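PDB 6SYY: periplasmic cell division protein (SufI) from Aquifex aeolicus, which probably oxidises its substrates as a multicopper oxidase (McoA) of the laccase type, binding four copper ions. Local coordinates for residues I95-G100 / I178-E183; I277-G282 / E299-L304. All blocks are in the same frame, centred on the assembly; numbering follows the deposited sequence.

Contact 1 (I95-G100 / I178-E183); sequences IFLRKG and IIIEDE
Ile179 lies against one face of the Phe96 ring, its CB 4.1 Å from the ring centroid and 22° off the normal, a CH-pi contact displaced toward the rim. The two side chains run side by side: Ile179 CG2 reaches Phe96 CE2 at 3.5 Å, and Ile179 CD1 meets Phe96 CZ. At the ring's edge, near its plane, stands the carboxylate carbon of Glu181. The second flat group, the Arg98 guanidinium, is laid over the backbone of 181-182, with Glu181 O and Asp182 C beneath one face. With CG anti to the backbone N (chi1 -174°) and a bend at chi2, the arginine is carried across the neighbouring strand. It crosses Glu181 at about a right angle without a salt bridge, Arg98 NH1 and Glu181 OE1 being 4.5 Å apart; its NH2 is paired instead with Asp186, in the helix that follows. Beyond the strands, a water joins Lys99 NZ, 2.8 Å from it, to Asp182 OD2, while Asp182 OD1 caps that helix at its N-terminal end and also bonds Ser153. On the opposite face of the sheet, Ile95, Leu97, Ile178 and Ile180 pack together, Leu97 CD1 resting on Ile178 CG2 at 4.0 Å, and Tyr156 and Tyr158 adjoin this apolar layer. Four backbone bonds join the strands, among them Ile179 N to Ile95 O (2.8 Å) and Lys99 N to Glu181 O (2.9 Å). This is the parallel strand pairing of a cupredoxin-like beta-sandwich, here in the multicopper oxidase domain that supplies the copper ligands His118, His120, His159 and His161.

Contact 2 (I277-G282 / E299-L304); sequences IGVEGG and ERIDIL
Bends at chi2 in both Glu280 (89°) and Arg300 (97°), with a second at chi3 in the arginine, fold the two side chains over each other, bringing Glu280 CB over one face of the guanidinium, 3.4 Å from Arg300 CZ. Their planar ends are turned 75° apart and form no salt bridge: Glu280 OE2 curls back to accept a weak bond from Arg300 N (3.4 Å) and pairs with Lys478. Arg300 is held by Asp479, Thr155 O and Gly298 O, close to copper ligand His120. Cutting Arg300 back to an alanine is likely to leave Asp479 without this charge partner and to open a gap beneath Glu280 CB. Further along the antiparallel pair, Ile277 and Gly278 face Asp302 in a classic beta bulge: Asp302 O accepts Ile277 N at 2.8 Å and Gly278 N at 3.2 Å, both from the same face of its carbonyl plane. Asp302 OD2 pairs with Arg249. The strand then ends in a type I turn, 279-282, where a water donates to Val279 O and, weakly, to Asp302 OD1. At the other end, Ile277 CG2 packs on Leu304 CG at 3.7 Å, the two side chains crossing at about a right angle.

In the fold
Contact 1 closes before contact 2 opens along the chain: contact 1 belongs to the N-terminal multicopper oxidase region, contact 2 to the plastocyanin-like region that follows. Their centres are 14 Å apart and their nearest atoms about 7 Å, so they do not touch. Contact 1 joins strands 94-98 and 176-181 in a five-stranded sheet that also holds 154-160 and 117-120; contact 2 joins strands 270-279 and 300-306. Strand 154-160 links them: Tyr156 packs on contact 1, while Thr155 bonds to Arg300 and Asp302 of contact 2. Both lie near the copper cluster, contact 2 the nearer, with the Arg300 side chain about 6 Å from a copper ion and that of Ile178 about 10 Å.

Contact 1 (I95-G100 / I178-E183)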
loop_
_atom_site.group_PDB
_atom_site.type_symbol
_atom_site.label_atom_id
_atom_site.label_comp_id
_atom_site.label_asym_id
_atom_site.label_seq_id
_atom_site.Cartn_x
_atom_site.Cartn_y
_atom_site.Cartn_z
ATOM N N ILE A 95 2.167 -1.597 -13.001
ATOM C CA ILE A 95 2.015 -0.452 -13.887
ATOM C C ILE A 95 3.203 0.472 -13.684
ATOM O O ILE A 95 3.518 0.853 -12.553
ATOM C CB ILE A 95 0.694 0.283 -13.617
ATOM C CG1 ILE A 95 -0.498 -0.614 -13.955
ATOM C CG2 ILE A 95 0.646 1.582 -14.406
ATOM C CD1 ILE A 95 -1.848 0.019 -13.652
ATOM N N PHE A 96 3.863 0.836 -14.775
ATOM C CA PHE A 96 4.971 1.775 -14.720
ATOM C C PHE A 96 4.513 3.142 -15.204
ATOM O O PHE A 96 3.790 3.253 -16.198
ATOM C CB PHE A 96 6.156 1.281 -15.555
ATOM C CG PHE A 96 7.082 0.363 -14.803
ATOM C CD1 PHE A 96 6.802 -0.989 -14.694
ATOM C CD2 PHE A 96 8.233 0.856 -14.207
ATOM C CE1 PHE A 96 7.649 -1.837 -13.999
ATOM C CE2 PHE A 96 9.084 0.014 -13.513
ATOM C CZ PHE A 96 8.792 -1.334 -13.404
ATOM N N LEU A 97 4.928 4.181 -14.481
ATOM C CA LEU A 97 4.637 5.560 -14.835
ATOM C C LEU A 97 5.912 6.381 -14.743
ATOM O O LEU A 97 6.815 6.072 -13.962
ATOM C CB LEU A 97 3.577 6.176 -13.916
ATOM C CG LEU A 97 2.160 5.621 -13.992
ATOM C CD1 LEU A 97 1.318 6.217 -12.880
ATOM C CD2 LEU A 97 1.553 5.938 -15.345
ATOM N N ARG A 98 5.975 7.435 -15.546
ATOM C CA ARG A 98 7.049 8.411 -15.467
ATOM C C ARG A 98 6.483 9.700 -14.892
ATOM O O ARG A 98 5.401 10.139 -15.299
ATOM C CB ARG A 98 7.669 8.665 -16.839
ATOM C CG ARG A 98 8.879 9.562 -16.790
ATOM C CD ARG A 98 10.061 8.803 -16.240
ATOM N NE ARG A 98 11.169 9.685 -15.901
ATOM C CZ ARG A 98 12.380 9.250 -15.573
ATOM N NH1 ARG A 98 12.631 7.947 -15.552
ATOM N NH2 ARG A 98 13.340 10.115 -15.272
ATOM N N LYS A 99 7.196 10.295 -13.940
ATOM C CA LYS A 99 6.708 11.522 -13.328
ATOM C C LYS A 99 6.609 12.617 -14.378
ATOM O O LYS A 99 7.545 12.840 -15.152
ATOM C CB LYS A 99 7.624 11.965 -12.188
ATOM C CG LYS A 99 7.114 13.180 -11.438
ATOM C CD LYS A 99 8.098 13.616 -10.374
ATOM C CE LYS A 99 7.598 14.849 -9.643
ATOM N NZ LYS A 99 8.583 15.325 -8.634
ATOM N N GLY A 100 5.465 13.291 -14.408
ATOM C CA GLY A 100 5.211 14.335 -15.369
ATOM C C GLY A 100 4.354 13.915 -16.542
ATOM O O GLY A 100 3.893 14.786 -17.290
ATOM N N ILE A 178 2.048 -0.154 -8.558
ATOM C CA ILE A 178 2.470 0.896 -9.477
ATOM C C ILE A 178 3.898 1.288 -9.122
ATOM O O ILE A 178 4.233 1.430 -7.941
ATOM C CB ILE A 178 1.532 2.120 -9.396
ATOM C CG1 ILE A 178 0.116 1.745 -9.833
ATOM C CG2 ILE A 178 2.071 3.284 -10.224
ATOM C CD1 ILE A 178 -0.896 2.850 -9.610
ATOM N N ILE A 179 4.742 1.456 -10.140
ATOM C CA ILE A 179 6.096 1.971 -9.957
ATOM C C ILE A 179 6.220 3.265 -10.747
ATOM O O ILE A 179 6.162 3.253 -11.985
ATOM C CB ILE A 179 7.172 0.970 -10.390
ATOM C CG1 ILE A 179 7.235 -0.209 -9.423
ATOM C CG2 ILE A 179 8.522 1.663 -10.449
ATOM C CD1 ILE A 179 8.245 -1.259 -9.833
ATOM N N ILE A 180 6.407 4.376 -10.038
ATOM C CA ILE A 180 6.683 5.665 -10.657
ATOM C C ILE A 180 8.189 5.854 -10.723
ATOM O O ILE A 180 8.921 5.460 -9.808
ATOM C CB ILE A 180 6.009 6.809 -9.877
ATOM C CG1 ILE A 180 4.491 6.676 -9.939
ATOM C CG2 ILE A 180 6.427 8.161 -10.429
ATOM C CD1 ILE A 180 3.761 7.792 -9.219
ATOM N N GLU A 181 8.655 6.442 -11.818
ATOM C CA GLU A 181 10.066 6.727 -12.011
ATOM C C GLU A 181 10.264 8.223 -12.200
ATOM O O GLU A 181 9.461 8.890 -12.864
ATOM C CB GLU A 181 10.615 5.959 -13.214
ATOM C CG GLU A 181 10.583 4.449 -13.027
ATOM C CD GLU A 181 11.057 3.696 -14.255
ATOM O OE1 GLU A 181 10.524 3.953 -15.357
ATOM O OE2 GLU A 181 11.969 2.852 -14.117
ATOM N N ASP A 182 11.318 8.748 -11.584
ATOM C CA ASP A 182 11.758 10.117 -11.809
ATOM C C ASP A 182 13.277 10.089 -11.924
ATOM O O ASP A 182 13.891 9.023 -12.018
ATOM C CB ASP A 182 11.250 11.063 -10.706
ATOM C CG ASP A 182 11.776 10.712 -9.307
ATOM O OD1 ASP A 182 12.805 10.016 -9.179
ATOM O OD2 ASP A 182 11.137 11.129 -8.315
ATOM N N GLU A 183 13.889 11.273 -11.895
ATOM C CA GLU A 183 15.335 11.351 -12.056
ATOM C C GLU A 183 16.073 10.698 -10.890
ATOM O O GLU A 183 17.145 10.113 -11.092
ATOM C CB GLU A 183 15.752 12.812 -12.223
ATOM C CG GLU A 183 17.210 13.014 -12.607
ATOM C CD GLU A 183 17.540 14.468 -12.883
ATOM O OE1 GLU A 183 16.624 15.314 -12.791
ATOM O OE2 GLU A 183 18.713 14.767 -13.193
HETATM O O HOH W 1 10.738 13.667 -7.913
#

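Contact 2 (I277-G282 / E299-L304)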
loop_
_atom_site.group_PDB
_atom_site.type_symbol
_atom_site.label_atom_id
_atom_site.label_comp_id
_atom_site.label_asym_id
_atom_site.label_seq_id
_atom_site.Cartn_x
_atom_site.Cartn_y
_atom_site.Cartn_z
ATOM N N ILE A 277 15.003 2.178 2.041
ATOM C CA ILE A 277 15.328 3.282 1.150
ATOM C C ILE A 277 14.108 4.085 0.726
ATOM O O ILE A 277 14.270 5.230 0.271
ATOM C CB ILE A 277 16.103 2.795 -0.093
ATOM C CG1 ILE A 277 15.260 1.806 -0.903
ATOM C CG2 ILE A 277 17.449 2.204 0.321
ATOM C CD1 ILE A 277 15.721 1.650 -2.342
ATOM N N GLY A 278 12.898 3.559 0.873
ATOM C CA GLY A 278 11.724 4.289 0.439
ATOM C C GLY A 278 10.490 3.850 1.187
ATOM O O GLY A 278 10.430 2.748 1.743
ATOM N N VAL A 279 9.501 4.742 1.202
ATOM C CA VAL A 279 8.194 4.458 1.783
ATOM C C VAL A 279 7.128 4.810 0.753
ATOM O O VAL A 279 7.435 4.975 -0.434
ATOM C CB VAL A 279 7.990 5.223 3.104
ATOM C CG1 VAL A 279 8.909 4.664 4.186
ATOM C CG2 VAL A 279 8.262 6.698 2.903
ATOM N N GLU A 280 5.873 4.936 1.195
ATOM C CA GLU A 280 4.768 5.109 0.255
ATOM C C GLU A 280 4.979 6.317 -0.650
ATOM O O GLU A 280 4.676 6.264 -1.848
ATOM C CB GLU A 280 3.446 5.249 1.008
ATOM C CG GLU A 280 3.146 4.116 1.959
ATOM C CD GLU A 280 3.721 4.361 3.330
ATOM O OE1 GLU A 280 3.276 5.322 3.993
ATOM O OE2 GLU A 280 4.627 3.605 3.739
ATOM N N GLY A 281 5.498 7.410 -0.098
ATOM C CA GLY A 281 5.682 8.625 -0.866
ATOM C C GLY A 281 7.053 8.767 -1.490
ATOM O O GLY A 281 7.479 9.883 -1.805
ATOM N N GLY A 282 7.760 7.661 -1.670
ATOM C CA GLY A 282 8.998 7.670 -2.414
ATOM C C GLY A 282 10.228 7.477 -1.548
ATOM O O GLY A 282 10.174 6.959 -0.427
ATOM N N GLU A 299 0.725 0.248 3.634
ATOM C CA GLU A 299 2.103 0.709 3.622
ATOM C C GLU A 299 2.884 0.023 2.506
ATOM O O GLU A 299 2.561 -1.090 2.076
ATOM C CB GLU A 299 2.780 0.440 4.965
ATOM C CG GLU A 299 2.346 1.370 6.091
ATOM C CD GLU A 299 3.222 1.234 7.328
ATOM O OE1 GLU A 299 3.405 0.097 7.814
ATOM O OE2 GLU A 299 3.739 2.266 7.809
ATOM N N ARG A 300 3.916 0.714 2.026
ATOM C CA ARG A 300 4.881 0.145 1.097
ATOM C C ARG A 300 6.271 0.539 1.570
ATOM O O ARG A 300 6.536 1.722 1.803
ATOM C CB ARG A 300 4.643 0.623 -0.344
ATOM C CG ARG A 300 3.382 0.065 -1.006
ATOM C CD ARG A 300 2.229 1.038 -0.894
ATOM N NE ARG A 300 2.534 2.298 -1.566
ATOM C CZ ARG A 300 1.832 3.415 -1.410
ATOM N NH1 ARG A 300 0.784 3.430 -0.594
ATOM N NH2 ARG A 300 2.181 4.520 -2.061
ATOM N N ILE A 301 7.147 -0.450 1.727
ATOM C CA ILE A 301 8.517 -0.233 2.179
ATOM C C ILE A 301 9.452 -0.754 1.095
ATOM O O ILE A 301 9.393 -1.935 0.733
ATOM C CB ILE A 301 8.793 -0.930 3.523
ATOM C CG1 ILE A 301 7.682 -0.627 4.529
ATOM C CG2 ILE A 301 10.146 -0.501 4.085
ATOM C CD1 ILE A 301 7.570 0.841 4.906
ATOM N N ASP A 302 10.294 0.131 0.563
ATOM C CA ASP A 302 11.362 -0.261 -0.350
ATOM C C ASP A 302 12.629 -0.529 0.452
ATOM O O ASP A 302 13.080 0.333 1.216
ATOM C CB ASP A 302 11.629 0.831 -1.389
ATOM C CG ASP A 302 10.527 0.938 -2.428
ATOM O OD1 ASP A 302 9.341 1.018 -2.043
ATOM O OD2 ASP A 302 10.853 0.958 -3.635
ATOM N N ILE A 303 13.202 -1.719 0.279
ATOM C CA ILE A 303 14.417 -2.090 0.990
ATOM C C ILE A 303 15.489 -2.528 0.004
ATOM O O ILE A 303 15.196 -2.999 -1.099
ATOM C CB ILE A 303 14.181 -3.205 2.034
ATOM C CG1 ILE A 303 13.749 -4.505 1.345
ATOM C CG2 ILE A 303 13.182 -2.743 3.097
ATOM C CD1 ILE A 303 13.768 -5.723 2.255
ATOM N N LEU A 304 16.743 -2.352 0.417
ATOM C CA LEU A 304 17.907 -2.918 -0.253
ATOM C C LEU A 304 18.471 -4.029 0.619
ATOM O O LEU A 304 18.665 -3.838 1.824
ATOM C CB LEU A 304 18.987 -1.862 -0.508
ATOM C CG LEU A 304 18.752 -0.743 -1.528
ATOM C CD1 LEU A 304 19.959 0.181 -1.578
ATOM C CD2 LEU A 304 18.440 -1.295 -2.914
HETATM O O HOH W 2 8.544 3.623 -2.743
#